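Local structure of LBCATS-a (Synthetic construct, 5EY5) at residues Pro132-Ala137 / Asp160-Met165; Ile151-Pro156 / Tyr175-Thr180. The protein probably catalyses, as a tryptophan synthase alpha chain, the retro-aldol cleavage of indole-3-glycerol phosphate to indole and glyceraldehyde 3-phosphate. All coordinates share one frame; numbering follows the deposited sequence.

Contact 1: residues Pro132-Ala137 / Asp160-Met165; sequences PPEEAA and DERIKM
Glu134 OE1 is gripped by two nitrogens of one guanidinium: Arg162 NH2 at 2.7 Å and Arg162 NH1 at 3.0 Å. NH2 meets OE1 on the syn side, only a little out of the carboxylate plane, whereas NH1 comes from well above that plane. The reason is the 61° between carboxylate and guanidinium planes, which rules out a flat, two-by-two pairing. Arg162 NH2 also makes a weak bond to Glu134 OE2 at 2.8 Å. The arginine turns CG away from its own backbone N (chi1 -171°) and bends at chi2, and its long chain carries the charge from the helix over to the loop.

Apolar atoms frame the ion pair. Pro132 CB lies at the guanidinium edge, 3.5 Å from Arg162 NH2, while Met165 CE sits over one face of that group. The flexible thioether of Met165, bent at chi2 and chi3, presses its sulfur on the rigid ring of Pro133, with SD 3.2 Å from Pro133 CB, a tight fit.

Arg162 NE is salt-bridged to an acidic side chain of another protein's chain, so one guanidinium serves two carboxylates. With an alanine in place of this arginine, Glu134 and the acidic partner on the other chain would probably both lose their mate, and the methyl of Met165 would lose the flat group it covers. The arrangement is that of a TIM barrel's rim, where the loop after strand 125-127 is tied to the first turns of helix 160-169 at a subunit interface.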
# COMPACT_ATOMS: atom_id res chain seq x y z
N PRO A 132 18.20 33.68 -18.21
CA PRO A 132 18.25 33.99 -19.64
C PRO A 132 17.85 35.44 -19.90
O PRO A 132 17.19 36.07 -19.06
CB PRO A 132 17.24 33.01 -20.26
CG PRO A 132 16.35 32.61 -19.15
CD PRO A 132 17.18 32.67 -17.89
N PRO A 133 18.27 36.00 -21.03
CA PRO A 133 17.80 37.34 -21.42
C PRO A 133 16.31 37.60 -21.19
O PRO A 133 15.95 38.67 -20.69
CB PRO A 133 18.17 37.40 -22.90
CG PRO A 133 19.51 36.68 -22.94
CD PRO A 133 19.35 35.52 -21.93
N GLU A 134 15.43 36.65 -21.54
CA GLU A 134 14.00 36.92 -21.41
C GLU A 134 13.59 37.21 -19.97
O GLU A 134 12.55 37.84 -19.75
CB GLU A 134 13.18 35.77 -21.99
CG GLU A 134 13.66 35.27 -23.35
CD GLU A 134 14.76 34.22 -23.23
OE1 GLU A 134 14.46 33.02 -23.42
OE2 GLU A 134 15.91 34.59 -22.92
N GLU A 135 14.37 36.77 -18.99
CA GLU A 135 14.10 37.02 -17.58
C GLU A 135 15.02 38.07 -16.98
O GLU A 135 14.88 38.40 -15.79
CB GLU A 135 14.23 35.73 -16.77
CG GLU A 135 13.59 34.50 -17.40
CD GLU A 135 12.08 34.55 -17.34
OE1 GLU A 135 11.54 35.58 -16.88
OE2 GLU A 135 11.43 33.55 -17.74
N ALA A 136 15.97 38.61 -17.75
CA ALA A 136 17.02 39.46 -17.21
C ALA A 136 16.73 40.95 -17.37
O ALA A 136 17.62 41.77 -17.11
CB ALA A 136 18.35 39.12 -17.88
N ALA A 137 15.52 41.33 -17.77
CA ALA A 137 15.25 42.75 -18.02
C ALA A 137 15.58 43.62 -16.81
O ALA A 137 16.20 44.68 -16.95
CB ALA A 137 13.79 42.94 -18.45
N ASP A 160 21.19 30.20 -33.85
CA ASP A 160 21.61 31.51 -34.33
C ASP A 160 20.66 32.59 -33.84
O ASP A 160 21.09 33.69 -33.46
CB ASP A 160 21.69 31.52 -35.87
N GLU A 161 19.35 32.30 -33.82
CA GLU A 161 18.38 33.26 -33.31
C GLU A 161 18.62 33.56 -31.83
O GLU A 161 18.60 34.73 -31.41
CB GLU A 161 16.96 32.74 -33.53
CG GLU A 161 15.89 33.77 -33.26
CD GLU A 161 15.91 34.90 -34.27
OE1 GLU A 161 16.72 34.83 -35.23
OE2 GLU A 161 15.12 35.85 -34.13
N ARG A 162 18.84 32.53 -31.03
CA ARG A 162 19.08 32.76 -29.62
C ARG A 162 20.40 33.50 -29.39
O ARG A 162 20.49 34.33 -28.47
CB ARG A 162 19.05 31.42 -28.89
CG ARG A 162 19.08 31.56 -27.42
CD ARG A 162 18.25 30.51 -26.70
NE ARG A 162 18.10 31.01 -25.35
CZ ARG A 162 17.02 31.63 -24.90
NH1 ARG A 162 15.97 31.76 -25.70
NH2 ARG A 162 17.00 32.10 -23.66
N ILE A 163 21.41 33.26 -30.23
CA ILE A 163 22.67 34.00 -30.11
C ILE A 163 22.45 35.49 -30.37
O ILE A 163 22.86 36.34 -29.58
CB ILE A 163 23.74 33.41 -31.05
CG1 ILE A 163 24.13 32.01 -30.60
CG2 ILE A 163 24.97 34.33 -31.10
CD1 ILE A 163 24.76 31.19 -31.73
N LYS A 164 21.82 35.83 -31.51
CA LYS A 164 21.49 37.22 -31.78
C LYS A 164 20.91 37.88 -30.54
O LYS A 164 21.37 38.93 -30.10
CB LYS A 164 20.48 37.33 -32.92
CG LYS A 164 20.93 36.74 -34.21
CD LYS A 164 22.15 37.45 -34.73
N MET A 165 19.90 37.23 -29.98
CA MET A 165 19.19 37.77 -28.83
C MET A 165 20.10 37.85 -27.61
O MET A 165 20.06 38.83 -26.86
CB MET A 165 17.96 36.90 -28.58
CG MET A 165 16.95 37.49 -27.63
SD MET A 165 17.49 37.09 -25.97
CE MET A 165 17.75 35.32 -26.14

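Contact 2: residues Ile151-Pro156 / Tyr175-Thr180; sequences IFLVAP and YCVSVT. With G3P (sn-glycerol-3-phosphate), chain E.
Leu153 runs alongside Tyr175, both directed to the same face of the sheet, with Leu153 CD1 3.6 Å from Tyr175 CB and the leucine CG over one face of the ring near its root. The branched leucine thus covers the start of the aromatic side chain, and Ile151 adds its CG2 methyl, 3.8 Å from Tyr175 CB. Beyond them the ring reaches out: its CG stands anti to the backbone N (chi1 -167°), which carries the ring away from strand 149-154 and brings OH to the ligand. Tyr175 OH donates a 2.8 Å hydrogen bond to O1 of sn-glycerol-3-phosphate, which lies at the ring's edge and in its plane. A tyrosine suits this place because its ring packs among Leu153, Ile127 and Phe212 while its hydroxyl addresses the polar ligand. Val177 extends the apolar patch, setting CG2 against Leu153 CB.

The backbones pair as parallel strands. Tyr175 N binds Phe152 O, Val154 N binds Tyr175 O at 2.8 Å, and Val177 N binds Val154 O at 2.8 Å. The ladder would next need an N-H from residue 156, but Pro156 has none; its CD instead packs 3.1 Å from Val177 O. A water donates to Val177 O and to Val154 O, supplying the former with a hydrogen bond and the latter with a second one.

Val154, on the other face from Leu153 and Tyr175, packs on Ile166 of helix 160-169. Strand 149-154, that helix and strand 174-177 form the beta-alpha-beta crossover repeated in TIM barrels, with the ligand pocket at the mouth formed by the C-terminal ends of the strands.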
# COMPACT_ATOMS: atom_id res chain seq x y z
N ILE A 151 27.38 39.32 -18.23
CA ILE A 151 27.93 38.34 -19.16
C ILE A 151 26.96 37.19 -19.31
O ILE A 151 26.63 36.50 -18.33
CB ILE A 151 29.29 37.84 -18.66
CG1 ILE A 151 30.28 39.02 -18.56
CG2 ILE A 151 29.79 36.71 -19.57
CD1 ILE A 151 30.95 39.13 -17.22
N PHE A 152 26.49 36.95 -20.54
CA PHE A 152 25.56 35.86 -20.81
C PHE A 152 26.27 34.68 -21.47
O PHE A 152 27.24 34.85 -22.22
CB PHE A 152 24.41 36.33 -21.71
CG PHE A 152 23.40 37.22 -21.01
CD1 PHE A 152 23.43 38.59 -21.17
CD2 PHE A 152 22.42 36.67 -20.20
CE1 PHE A 152 22.50 39.40 -20.54
CE2 PHE A 152 21.48 37.47 -19.56
CZ PHE A 152 21.52 38.84 -19.72
N LEU A 153 25.79 33.47 -21.17
CA LEU A 153 26.33 32.22 -21.71
C LEU A 153 25.66 31.84 -23.03
O LEU A 153 24.46 32.05 -23.22
CB LEU A 153 26.16 31.06 -20.73
CG LEU A 153 27.10 30.98 -19.54
CD1 LEU A 153 27.23 32.34 -18.90
CD2 LEU A 153 26.58 29.94 -18.51
N VAL A 154 26.46 31.27 -23.93
CA VAL A 154 25.98 30.72 -25.18
C VAL A 154 26.42 29.27 -25.23
O VAL A 154 27.60 28.97 -25.01
CB VAL A 154 26.50 31.51 -26.40
CG1 VAL A 154 25.98 30.87 -27.70
CG2 VAL A 154 26.05 32.95 -26.30
N ALA A 155 25.51 28.40 -25.49
CA ALA A 155 25.78 26.98 -25.46
C ALA A 155 25.83 26.41 -26.87
O ALA A 155 25.27 26.98 -27.81
CB ALA A 155 24.70 26.25 -24.65
N PRO A 156 26.50 25.28 -27.05
CA PRO A 156 26.61 24.70 -28.40
C PRO A 156 25.26 24.42 -29.04
O PRO A 156 25.19 24.34 -30.27
CB PRO A 156 27.40 23.40 -28.17
CG PRO A 156 28.14 23.64 -26.86
CD PRO A 156 27.19 24.46 -26.03
N TYR A 175 30.28 34.50 -22.75
CA TYR A 175 30.77 33.26 -22.18
C TYR A 175 30.29 32.11 -23.07
O TYR A 175 29.09 31.83 -23.14
CB TYR A 175 30.26 33.14 -20.75
CG TYR A 175 30.90 32.07 -19.89
CD1 TYR A 175 31.02 32.24 -18.52
CD2 TYR A 175 31.33 30.87 -20.44
CE1 TYR A 175 31.58 31.26 -17.73
CE2 TYR A 175 31.88 29.89 -19.67
CZ TYR A 175 32.01 30.08 -18.31
OH TYR A 175 32.57 29.08 -17.56
N CYS A 176 31.23 31.47 -23.76
CA CYS A 176 30.92 30.36 -24.67
C CYS A 176 31.08 29.05 -23.89
O CYS A 176 32.18 28.72 -23.43
CB CYS A 176 31.82 30.42 -25.91
SG CYS A 176 31.73 29.06 -27.09
N VAL A 177 29.97 28.34 -23.69
CA VAL A 177 29.99 27.08 -22.95
C VAL A 177 30.46 25.97 -23.88
O VAL A 177 29.83 25.68 -24.89
CB VAL A 177 28.60 26.76 -22.38
CG1 VAL A 177 28.65 25.51 -21.52
CG2 VAL A 177 28.08 27.95 -21.62
N SER A 178 31.60 25.37 -23.54
CA SER A 178 32.21 24.42 -24.46
C SER A 178 31.38 23.15 -24.61
O SER A 178 31.52 22.45 -25.62
CB SER A 178 33.62 24.06 -24.00
OG SER A 178 33.56 23.25 -22.84
N VAL A 179 30.52 22.84 -23.65
CA VAL A 179 29.81 21.56 -23.63
C VAL A 179 28.37 21.80 -23.18
O VAL A 179 28.11 22.58 -22.26
CB VAL A 179 30.49 20.55 -22.69
CG1 VAL A 179 30.63 21.15 -21.29
CG2 VAL A 179 29.67 19.26 -22.63
N THR A 180 27.45 21.09 -23.80
CA THR A 180 26.10 21.10 -23.34
C THR A 180 26.05 20.20 -22.12
O THR A 180 25.96 18.99 -22.21
CB THR A 180 25.11 20.66 -24.43
OG1 THR A 180 24.88 21.75 -25.33
CG2 THR A 180 23.77 20.24 -23.83
O1 G3P E . 33.23 29.96 -15.03
C1 G3P E . 32.64 28.80 -14.53
C2 G3P E . 33.68 27.72 -14.29
O2 G3P E . 33.10 26.77 -13.45
C3 G3P E . 34.18 27.09 -15.61
O1P G3P E . 33.75 25.75 -15.76
O4P G3P E . 34.59 24.44 -13.73
O2P G3P E . 34.36 23.20 -15.90
O3P G3P E . 36.15 24.83 -15.65
P G3P E . 34.73 24.53 -15.25
O HOH W 1 28.86 27.16 -27.33

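In the fold
The centres of contact 1 and contact 2 lie about 12 Å apart, on the same side of the chain's centre, and their segments alternate along the sequence: 132-137, 151-156, 160-165, 175-180. Contact 2 joins neighbouring strands of the eight-stranded barrel; contact 1 lies at the surface, joining a loop to the helix that links those two strands. They touch directly: Ile163 CG1 packs 3.6 Å from Val154 CG1, and the Phe152 ring meets Ala136 CB and Pro133 CD. Phe152 and Val154 thus pack the outer face of the sheet against the loop and helix of contact 1, while the opposite face carries Tyr175 toward the ligand, all within one tryptophan synthase alpha-chain barrel.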